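Local coordinates for protein arginase (Glaciozyma antarctica, PDB 5YNL) that probably catalyses, as a cold-adapted arginase of a psychrophilic yeast, the hydrolysis of L-arginine to L-ornithine and urea, at residues Q80-I90 against V346-L357; W176-P186 against H195-L205. All blocks are in the same frame, centred on the assembly; numbering follows the deposited sequence. Where two conformers were deposited one is given.

Interaction 1 (Q80-I90 against V346-L357); sequences QLIESGLLNDI and VDVGRSLVRCAL
Asp89 reaches across to Arg350, and the two side chains meet nearly at right angles. NE of Arg350 donates to OD2 of Asp89 over 2.8 Å, in its own guanidinium plane, meeting OD2 nearly along its C-O axis, though the N-H...O angle is a bent 142°. A bend at chi3 (86°) turns the arginine tip toward the N-terminal end of its helix, where NH1 forms a salt bridge with Asp347 OD1 at 3.0 Å; the same NH1 makes a weak bond of 3.4 Å to Ser84 OG. In one of its two conformers, Arg354 brings NH1 to Asp89 OD2 from above the carboxylate plane, so this bridge is provisional. Below the charges, Leu86 CD1 wedges between the aliphatic part of Arg350 and Val353, lying 3.6 Å from Val353 CG1. Leu81, its CG anti to the backbone N (chi1 -158°), lays CD2 against Gly349, where a beta carbon would collide with it. Ile90 CD1 touches Val353 CG1 at 3.9 Å, and its CG2 meets Leu357. A Schellman motif at Gly85 ends helix 77-83 before helix 86-92 starts. The chemistry is layered: an apolar seam lies beneath a charge network that probably fixes the rotation of the Arg350 guanidinium.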
loop_
_atom_site.group_PDB
_atom_site.type_symbol
_atom_site.label_atom_id
_atom_site.label_comp_id
_atom_site.label_asym_id
_atom_site.label_seq_id
_atom_site.Cartn_x
_atom_site.Cartn_y
_atom_site.Cartn_z
ATOM N N GLN A 80 -5.999 -0.382 17.436
ATOM C CA GLN A 80 -6.966 0.678 17.739
ATOM C C GLN A 80 -8.019 0.814 16.653
ATOM O O GLN A 80 -9.210 0.884 16.937
ATOM C CB GLN A 80 -6.269 2.029 17.937
ATOM C CG GLN A 80 -5.317 2.071 19.094
ATOM C CD GLN A 80 -5.346 3.402 19.822
ATOM O OE1 GLN A 80 -6.091 4.324 19.463
ATOM N NE2 GLN A 80 -4.536 3.507 20.864
ATOM N N LEU A 81 -7.563 0.872 15.406
ATOM C CA LEU A 81 -8.451 0.926 14.244
ATOM C C LEU A 81 -9.478 -0.209 14.289
ATOM O O LEU A 81 -10.663 -0.003 14.016
ATOM C CB LEU A 81 -7.623 0.843 12.956
ATOM C CG LEU A 81 -8.226 1.374 11.659
ATOM C CD1 LEU A 81 -9.428 2.268 11.934
ATOM C CD2 LEU A 81 -7.168 2.155 10.905
ATOM N N ILE A 82 -9.000 -1.397 14.647
ATOM C CA ILE A 82 -9.834 -2.584 14.737
ATOM C C ILE A 82 -10.830 -2.459 15.886
ATOM O O ILE A 82 -12.005 -2.849 15.756
ATOM C CB ILE A 82 -8.965 -3.845 14.891
ATOM C CG1 ILE A 82 -8.483 -4.316 13.506
ATOM C CG2 ILE A 82 -9.732 -4.950 15.564
ATOM C CD1 ILE A 82 -7.269 -5.254 13.528
ATOM N N GLU A 83 -10.357 -1.907 17.005
ATOM C CA GLU A 83 -11.200 -1.621 18.160
ATOM C C GLU A 83 -12.239 -0.541 17.846
ATOM O O GLU A 83 -13.296 -0.504 18.471
ATOM C CB GLU A 83 -10.331 -1.118 19.318
ATOM C CG GLU A 83 -9.366 -2.109 19.946
ATOM C CD GLU A 83 -8.543 -1.448 21.051
ATOM O OE1 GLU A 83 -9.100 -0.638 21.836
ATOM O OE2 GLU A 83 -7.329 -1.718 21.118
ATOM N N SER A 84 -11.922 0.340 16.892
ATOM C CA SER A 84 -12.700 1.567 16.655
ATOM C C SER A 84 -13.954 1.375 15.802
ATOM O O SER A 84 -14.707 2.321 15.606
ATOM C CB SER A 84 -11.827 2.677 16.031
ATOM O OG SER A 84 -11.501 2.400 14.674
ATOM N N GLY A 85 -14.184 0.167 15.293
ATOM C CA GLY A 85 -15.397 -0.110 14.544
ATOM C C GLY A 85 -15.150 -0.291 13.051
ATOM O O GLY A 85 -16.099 -0.368 12.267
ATOM N N LEU A 86 -13.885 -0.379 12.650
ATOM C CA LEU A 86 -13.573 -0.598 11.245
ATOM C C LEU A 86 -14.293 -1.830 10.675
ATOM O O LEU A 86 -14.796 -1.806 9.536
ATOM C CB LEU A 86 -12.075 -0.768 11.048
ATOM C CG LEU A 86 -11.758 -1.101 9.592
ATOM C CD1 LEU A 86 -12.039 0.136 8.759
ATOM C CD2 LEU A 86 -10.328 -1.611 9.409
ATOM N N LEU A 87 -14.332 -2.901 11.471
ATOM C CA LEU A 87 -14.930 -4.153 11.039
ATOM C C LEU A 87 -16.408 -3.949 10.718
ATOM O O LEU A 87 -16.893 -4.387 9.668
ATOM C CB LEU A 87 -14.740 -5.247 12.101
ATOM C CG LEU A 87 -13.545 -6.188 11.945
ATOM C CD1 LEU A 87 -12.254 -5.415 11.769
ATOM C CD2 LEU A 87 -13.438 -7.082 13.143
ATOM N N ASN A 88 -17.109 -3.266 11.619
ATOM C CA ASN A 88 -18.522 -2.951 11.438
ATOM C C ASN A 88 -18.758 -1.992 10.241
ATOM O O ASN A 88 -19.707 -2.171 9.464
ATOM C CB ASN A 88 -19.085 -2.388 12.747
ATOM C CG ASN A 88 -20.597 -2.361 12.776
ATOM O OD1 ASN A 88 -21.250 -3.387 12.989
ATOM N ND2 ASN A 88 -21.165 -1.179 12.584
ATOM N N ASP A 89 -17.889 -0.992 10.083
ATOM C CA ASP A 89 -17.961 -0.097 8.925
ATOM C C ASP A 89 -17.924 -0.869 7.616
ATOM O O ASP A 89 -18.714 -0.614 6.706
ATOM C CB ASP A 89 -16.801 0.910 8.936
ATOM C CG ASP A 89 -16.974 1.993 9.981
ATOM O OD1 ASP A 89 -18.089 2.128 10.518
ATOM O OD2 ASP A 89 -15.994 2.716 10.243
ATOM N N ILE A 90 -17.001 -1.819 7.543
ATOM C CA ILE A 90 -16.778 -2.596 6.333
ATOM C C ILE A 90 -18.008 -3.456 6.031
ATOM O O ILE A 90 -18.476 -3.526 4.886
ATOM C CB ILE A 90 -15.495 -3.467 6.466
ATOM C CG1 ILE A 90 -14.236 -2.592 6.417
ATOM C CG2 ILE A 90 -15.407 -4.506 5.377
ATOM C CD1 ILE A 90 -12.926 -3.384 6.430
ATOM N N VAL A 346 -6.559 7.235 13.717
ATOM C CA VAL A 346 -7.373 6.032 13.649
ATOM C C VAL A 346 -8.632 6.321 12.835
ATOM O O VAL A 346 -8.973 5.576 11.917
ATOM C CB VAL A 346 -7.752 5.533 15.059
ATOM C CG1 VAL A 346 -8.841 4.473 14.990
ATOM C CG2 VAL A 346 -6.531 4.991 15.764
ATOM N N ASP A 347 -9.313 7.409 13.165
ATOM C CA ASP A 347 -10.486 7.826 12.413
ATOM C C ASP A 347 -10.134 8.135 10.949
ATOM O O ASP A 347 -10.938 7.908 10.045
ATOM C CB ASP A 347 -11.134 9.050 13.063
ATOM C CG ASP A 347 -11.745 8.744 14.425
ATOM O OD1 ASP A 347 -12.286 7.621 14.598
ATOM O OD2 ASP A 347 -11.692 9.636 15.315
ATOM N N VAL A 348 -8.934 8.652 10.719
ATOM C CA VAL A 348 -8.509 8.932 9.358
ATOM C C VAL A 348 -8.330 7.616 8.615
ATOM O O VAL A 348 -8.839 7.456 7.505
ATOM C CB VAL A 348 -7.198 9.735 9.320
ATOM C CG1 VAL A 348 -6.549 9.636 7.975
ATOM C CG2 VAL A 348 -7.455 11.175 9.670
ATOM N N GLY A 349 -7.610 6.674 9.235
ATOM C CA GLY A 349 -7.346 5.376 8.620
ATOM C C GLY A 349 -8.664 4.701 8.302
ATOM O O GLY A 349 -8.862 4.171 7.216
ATOM N N ARG A 350 -9.591 4.771 9.244
ATOM C CA ARG A 350 -10.906 4.181 9.058
ATOM C C ARG A 350 -11.653 4.763 7.864
ATOM O O ARG A 350 -12.241 4.040 7.064
ATOM C CB ARG A 350 -11.744 4.350 10.317
ATOM C CG ARG A 350 -12.692 3.217 10.480
ATOM C CD ARG A 350 -13.206 3.141 11.895
ATOM N NE ARG A 350 -14.355 4.009 12.065
ATOM C CZ ARG A 350 -14.492 4.872 13.056
ATOM N NH1 ARG A 350 -13.544 4.966 13.980
ATOM N NH2 ARG A 350 -15.584 5.625 13.129
ATOM N N SER A 351 -11.638 6.084 7.776
ATOM C CA SER A 351 -12.265 6.770 6.670
ATOM C C SER A 351 -11.683 6.304 5.321
ATOM O O SER A 351 -12.453 6.022 4.414
ATOM C CB SER A 351 -12.143 8.287 6.846
ATOM O OG SER A 351 -13.214 8.954 6.200
ATOM N N LEU A 352 -10.353 6.192 5.212
ATOM C CA LEU A 352 -9.733 5.840 3.942
ATOM C C LEU A 352 -10.070 4.391 3.576
ATOM O O LEU A 352 -10.227 4.060 2.383
ATOM C CB LEU A 352 -8.212 6.014 3.961
ATOM C CG LEU A 352 -7.551 7.365 4.277
ATOM C CD1 LEU A 352 -6.016 7.179 4.433
ATOM C CD2 LEU A 352 -7.849 8.421 3.169
ATOM N N VAL A 353 -10.172 3.522 4.585
ATOM C CA VAL A 353 -10.523 2.129 4.312
ATOM C C VAL A 353 -11.922 2.079 3.701
ATOM O O VAL A 353 -12.090 1.550 2.610
ATOM C CB VAL A 353 -10.437 1.208 5.577
ATOM C CG1 VAL A 353 -11.066 -0.138 5.300
ATOM C CG2 VAL A 353 -8.977 1.011 6.007
ATOM N N ARG A 354 -12.909 2.654 4.400
ATOM C CA ARG A 354 -14.305 2.637 3.952
ATOM C C ARG A 354 -14.390 3.119 2.525
ATOM O O ARG A 354 -15.069 2.528 1.692
ATOM C CB ARG A 354 -15.181 3.540 4.829
ATOM C CG ARG A 354 -15.281 3.100 6.283
ATOM C CD ARG A 354 -16.486 3.733 6.977
ATOM N NE ARG A 354 -16.489 5.198 6.941
ATOM C CZ ARG A 354 -15.953 5.983 7.878
ATOM N NH1 ARG A 354 -15.347 5.456 8.933
ATOM N NH2 ARG A 354 -16.014 7.298 7.754
ATOM N N CYS A 355 -13.676 4.200 2.280
ATOM C CA CYS A 355 -13.633 4.887 1.029
ATOM C C CYS A 355 -13.040 4.015 -0.066
ATOM O O CYS A 355 -13.587 3.900 -1.169
ATOM C CB CYS A 355 -12.733 6.088 1.239
ATOM S SG CYS A 355 -12.931 7.271 -0.002
ATOM N N ALA A 356 -11.907 3.399 0.251
ATOM C CA ALA A 356 -11.200 2.576 -0.711
ATOM C C ALA A 356 -12.056 1.389 -1.094
ATOM O O ALA A 356 -11.945 0.887 -2.214
ATOM C CB ALA A 356 -9.847 2.106 -0.153
ATOM N N LEU A 357 -12.894 0.946 -0.159
ATOM C CA LEU A 357 -13.702 -0.250 -0.342
ATOM C C LEU A 357 -15.042 0.051 -1.026
ATOM O O LEU A 357 -15.777 -0.867 -1.392
ATOM C CB LEU A 357 -13.923 -0.998 0.995
ATOM C CG LEU A 357 -12.983 -2.194 1.169
ATOM C CD1 LEU A 357 -11.557 -1.726 1.102
ATOM C CD2 LEU A 357 -13.212 -2.965 2.474
#

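Interaction 2 (W176-P186 against H195-L205); sequences WVDAHADINTP and HGCPVSFLLGL
Asp182 and Val199 are joined through the backbone: Val199 N donates to Asp182 O at 3.2 Å, an almost linear bond (161°) that approaches nearly head-on to the carbonyl. Asn184 N adds a weak bond to Gly196 O at 2.8 Å. Ser200 OG lies 2.8 Å from Asn184 O and close also to Cys197 O, one hydroxyl proton facing two acceptors.

Apolar contacts fill the space between. Val199 CG2 sits over the six-membered ring of Trp176, 4.0 Å from its centroid, in a CH-pi contact; with CG1 anti to the backbone N (chi1 -167°), the other methyl is turned to Ile183. CD1 of Ile183 continues to Leu203 CD1 at 3.6 Å, and Pro186 CG touches Phe201 CZ.

The carboxylate of Asp182 rests beside the His195 carbonyl, its CG 3.3 Å from His195 O, with OD2 in plane at the edge of the Trp176 ring, while CB packs on Pro198 CD. Asp178, His180 and Asp182 belong to the DAHADIN sequence, which in other arginases supplies manganese ligands. Substituting an alanine for Asp182 would remove the carboxylate and would probably leave a gap beside the Trp176 ring edge and the His195 carbonyl.

The loop after strand 173-177 thus clasps the start of helix 198-202. Helix 158-168 packs against Pro198 and Leu202, helix 241-246 against Ile183, and Tyr230 of strand 228-233 meets Trp176, Ile183 and Val199.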
loop_
_atom_site.group_PDB
_atom_site.type_symbol
_atom_site.label_atom_id
_atom_site.label_comp_id
_atom_site.label_asym_id
_atom_site.label_seq_id
_atom_site.Cartn_x
_atom_site.Cartn_y
_atom_site.Cartn_z
ATOM N N TRP A 176 1.896 3.744 -4.692
ATOM C CA TRP A 176 2.570 3.805 -3.419
ATOM C C TRP A 176 2.409 5.239 -2.932
ATOM O O TRP A 176 2.870 6.186 -3.587
ATOM C CB TRP A 176 4.031 3.450 -3.640
ATOM C CG TRP A 176 4.878 3.335 -2.429
ATOM C CD1 TRP A 176 5.394 4.357 -1.672
ATOM C CD2 TRP A 176 5.398 2.125 -1.874
ATOM N NE1 TRP A 176 6.173 3.842 -0.657
ATOM C CE2 TRP A 176 6.189 2.478 -0.761
ATOM C CE3 TRP A 176 5.249 0.777 -2.196
ATOM C CZ2 TRP A 176 6.823 1.518 0.037
ATOM C CZ3 TRP A 176 5.877 -0.167 -1.412
ATOM C CH2 TRP A 176 6.658 0.204 -0.311
ATOM N N VAL A 177 1.722 5.406 -1.808
ATOM C CA VAL A 177 1.469 6.731 -1.266
ATOM C C VAL A 177 2.278 6.925 0.020
ATOM O O VAL A 177 2.047 6.254 1.040
ATOM C CB VAL A 177 -0.033 6.951 -1.019
ATOM C CG1 VAL A 177 -0.286 8.372 -0.459
ATOM C CG2 VAL A 177 -0.833 6.723 -2.324
ATOM N N ASP A 178 3.245 7.843 -0.036
ATOM C CA ASP A 178 4.249 7.964 1.024
ATOM C C ASP A 178 5.063 9.215 0.775
ATOM O O ASP A 178 5.182 9.676 -0.368
ATOM C CB ASP A 178 5.174 6.729 1.020
ATOM C CG ASP A 178 5.914 6.525 2.342
ATOM O OD1 ASP A 178 6.592 7.471 2.794
ATOM O OD2 ASP A 178 5.827 5.424 2.929
ATOM N N ALA A 179 5.588 9.779 1.860
ATOM C CA ALA A 179 6.504 10.909 1.769
ATOM C C ALA A 179 7.873 10.402 1.337
ATOM O O ALA A 179 8.731 11.183 0.909
ATOM C CB ALA A 179 6.601 11.611 3.115
ATOM N N HIS A 180 8.069 9.089 1.466
ATOM C CA HIS A 180 9.364 8.458 1.220
ATOM C C HIS A 180 9.301 7.441 0.100
ATOM O O HIS A 180 8.335 6.693 -0.010
ATOM C CB HIS A 180 9.839 7.739 2.480
ATOM C CG HIS A 180 9.719 8.554 3.719
ATOM N ND1 HIS A 180 10.283 9.812 3.840
ATOM C CD2 HIS A 180 9.100 8.308 4.896
ATOM C CE1 HIS A 180 10.020 10.293 5.038
ATOM N NE2 HIS A 180 9.301 9.398 5.702
ATOM N N ALA A 181 10.357 7.386 -0.703
ATOM C CA ALA A 181 10.436 6.416 -1.796
ATOM C C ALA A 181 10.760 5.000 -1.309
ATOM O O ALA A 181 10.452 4.032 -2.000
ATOM C CB ALA A 181 11.436 6.872 -2.871
ATOM N N ASP A 182 11.378 4.885 -0.131
ATOM C CA ASP A 182 11.754 3.579 0.434
ATOM C C ASP A 182 12.424 2.632 -0.596
ATOM O O ASP A 182 12.143 1.427 -0.630
ATOM C CB ASP A 182 10.530 2.894 1.074
ATOM C CG ASP A 182 9.987 3.643 2.285
ATOM O OD1 ASP A 182 10.722 4.449 2.884
ATOM O OD2 ASP A 182 8.818 3.403 2.657
ATOM N N ILE A 183 13.301 3.173 -1.436
ATOM C CA ILE A 183 13.840 2.378 -2.535
ATOM C C ILE A 183 15.327 2.046 -2.403
ATOM O O ILE A 183 15.923 1.478 -3.317
ATOM C CB ILE A 183 13.528 3.027 -3.916
ATOM C CG1 ILE A 183 13.412 1.962 -5.012
ATOM C CG2 ILE A 183 14.555 4.085 -4.279
ATOM C CD1 ILE A 183 12.755 2.477 -6.257
ATOM N N ASN A 184 15.915 2.370 -1.258
ATOM C CA ASN A 184 17.335 2.091 -1.042
ATOM C C ASN A 184 17.719 0.623 -1.133
ATOM O O ASN A 184 17.038 -0.241 -0.583
ATOM C CB ASN A 184 17.810 2.639 0.304
ATOM C CG ASN A 184 18.672 3.864 0.151
ATOM O OD1 ASN A 184 19.029 4.245 -0.963
ATOM N ND2 ASN A 184 19.030 4.479 1.266
ATOM N N THR A 185 18.816 0.350 -1.833
ATOM C CA THR A 185 19.462 -0.956 -1.753
ATOM C C THR A 185 20.206 -0.994 -0.422
ATOM O O THR A 185 20.510 0.058 0.149
ATOM C CB THR A 185 20.454 -1.157 -2.918
ATOM O OG1 THR A 185 21.218 -2.354 -2.717
ATOM C CG2 THR A 185 21.407 0.025 -3.024
ATOM N N PRO A 186 20.492 -2.198 0.097
ATOM C CA PRO A 186 21.377 -2.287 1.268
ATOM C C PRO A 186 22.785 -1.756 0.973
ATOM O O PRO A 186 23.623 -1.688 1.876
ATOM C CB PRO A 186 21.427 -3.789 1.548
ATOM C CG PRO A 186 20.124 -4.301 1.040
ATOM C CD PRO A 186 19.812 -3.474 -0.183
ATOM N N HIS A 195 13.493 -0.196 6.710
ATOM C CA HIS A 195 12.345 0.667 6.449
ATOM C C HIS A 195 12.389 1.334 5.076
ATOM O O HIS A 195 11.355 1.495 4.426
ATOM C CB HIS A 195 12.264 1.734 7.547
ATOM C CG HIS A 195 10.967 2.478 7.583
ATOM N ND1 HIS A 195 10.726 3.501 8.474
ATOM C CD2 HIS A 195 9.841 2.350 6.843
ATOM C CE1 HIS A 195 9.506 3.973 8.280
ATOM N NE2 HIS A 195 8.947 3.290 7.298
ATOM N N GLY A 196 13.579 1.729 4.636
ATOM C CA GLY A 196 13.715 2.385 3.348
ATOM C C GLY A 196 14.233 1.482 2.251
ATOM O O GLY A 196 14.775 1.963 1.263
ATOM N N CYS A 197 14.080 0.172 2.419
ATOM C CA CYS A 197 14.529 -0.775 1.395
ATOM C C CYS A 197 13.484 -1.654 0.661
ATOM O O CYS A 197 13.852 -2.345 -0.289
ATOM C CB CYS A 197 15.633 -1.673 1.965
ATOM S SG CYS A 197 17.008 -0.760 2.673
ATOM N N PRO A 198 12.196 -1.626 1.069
ATOM C CA PRO A 198 11.337 -2.696 0.545
ATOM C C PRO A 198 11.147 -2.688 -0.964
ATOM O O PRO A 198 10.893 -3.745 -1.549
ATOM C CB PRO A 198 9.981 -2.411 1.210
ATOM C CG PRO A 198 9.973 -0.947 1.439
ATOM C CD PRO A 198 11.405 -0.639 1.834
ATOM N N VAL A 199 11.244 -1.523 -1.588
ATOM C CA VAL A 199 11.003 -1.461 -3.021
ATOM C C VAL A 199 12.192 -2.063 -3.769
ATOM O O VAL A 199 12.030 -2.706 -4.805
ATOM C CB VAL A 199 10.691 -0.027 -3.491
ATOM C CG1 VAL A 199 10.126 -0.036 -4.906
ATOM C CG2 VAL A 199 9.693 0.615 -2.560
ATOM N N SER A 200 13.382 -1.881 -3.207
ATOM C CA SER A 200 14.600 -2.386 -3.816
ATOM C C SER A 200 14.611 -3.916 -3.897
ATOM O O SER A 200 15.252 -4.490 -4.784
ATOM C CB SER A 200 15.830 -1.857 -3.069
ATOM O OG SER A 200 16.020 -2.504 -1.826
ATOM N N PHE A 201 13.895 -4.580 -2.989
ATOM C CA PHE A 201 13.813 -6.045 -3.016
ATOM C C PHE A 201 12.743 -6.471 -4.025
ATOM O O PHE A 201 12.931 -7.413 -4.784
ATOM C CB PHE A 201 13.472 -6.600 -1.625
ATOM C CG PHE A 201 14.601 -6.509 -0.618
ATOM C CD1 PHE A 201 14.918 -5.302 0.005
ATOM C CD2 PHE A 201 15.318 -7.648 -0.261
ATOM C CE1 PHE A 201 15.952 -5.226 0.941
ATOM C CE2 PHE A 201 16.357 -7.579 0.675
ATOM C CZ PHE A 201 16.671 -6.364 1.273
ATOM N N LEU A 202 11.602 -5.777 -4.016
ATOM C CA LEU A 202 10.518 -6.109 -4.946
ATOM C C LEU A 202 10.929 -5.892 -6.402
ATOM O O LEU A 202 10.477 -6.614 -7.297
ATOM C CB LEU A 202 9.270 -5.303 -4.620
ATOM C CG LEU A 202 8.784 -5.506 -3.184
ATOM C CD1 LEU A 202 7.787 -4.412 -2.802
ATOM C CD2 LEU A 202 8.192 -6.900 -2.974
ATOM N N LEU A 203 11.787 -4.899 -6.630
ATOM C CA LEU A 203 12.271 -4.616 -7.976
ATOM C C LEU A 203 13.379 -5.606 -8.317
ATOM O O LEU A 203 13.664 -5.859 -9.487
ATOM C CB LEU A 203 12.758 -3.174 -8.093
ATOM C CG LEU A 203 11.646 -2.124 -7.959
ATOM C CD1 LEU A 203 12.235 -0.783 -7.570
ATOM C CD2 LEU A 203 10.855 -1.993 -9.278
ATOM N N GLY A 204 13.979 -6.180 -7.280
ATOM C CA GLY A 204 15.005 -7.181 -7.461
ATOM C C GLY A 204 16.352 -6.593 -7.816
ATOM O O GLY A 204 16.729 -6.540 -8.986
ATOM N N LEU A 205 17.078 -6.144 -6.803
ATOM C CA LEU A 205 18.481 -5.797 -6.978
ATOM C C LEU A 205 19.220 -6.078 -5.679
ATOM O O LEU A 205 20.365 -5.639 -5.507
ATOM C CB LEU A 205 18.669 -4.345 -7.464
ATOM C CG LEU A 205 17.906 -3.121 -6.935
ATOM C CD1 LEU A 205 16.452 -3.090 -7.383
ATOM C CD2 LEU A 205 18.010 -2.998 -5.428
#

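In the fold
The two contacts lie on opposite sides of the chain's centre, their own centres 26 Å apart and their nearest atoms about 8 Å apart without touching. Interaction 1 joins chain parts separated by 255 residues, and within that span lies the short-range interaction 2. Both pack around one parallel beta sheet of an alpha/beta fold: the helices of interaction 1 lie near edge strand 96-99 and its neighbour 57-63, whereas strand 173-177 of interaction 2 runs between 281-286 and 228-233. The likely metal site, by family analogy, belongs with interaction 2, where Asp178 is close to Asp286 and Asp288. The loop after strand 324-330 reaches both, with Glu331 bonded to His195 and Ile332 against Leu81.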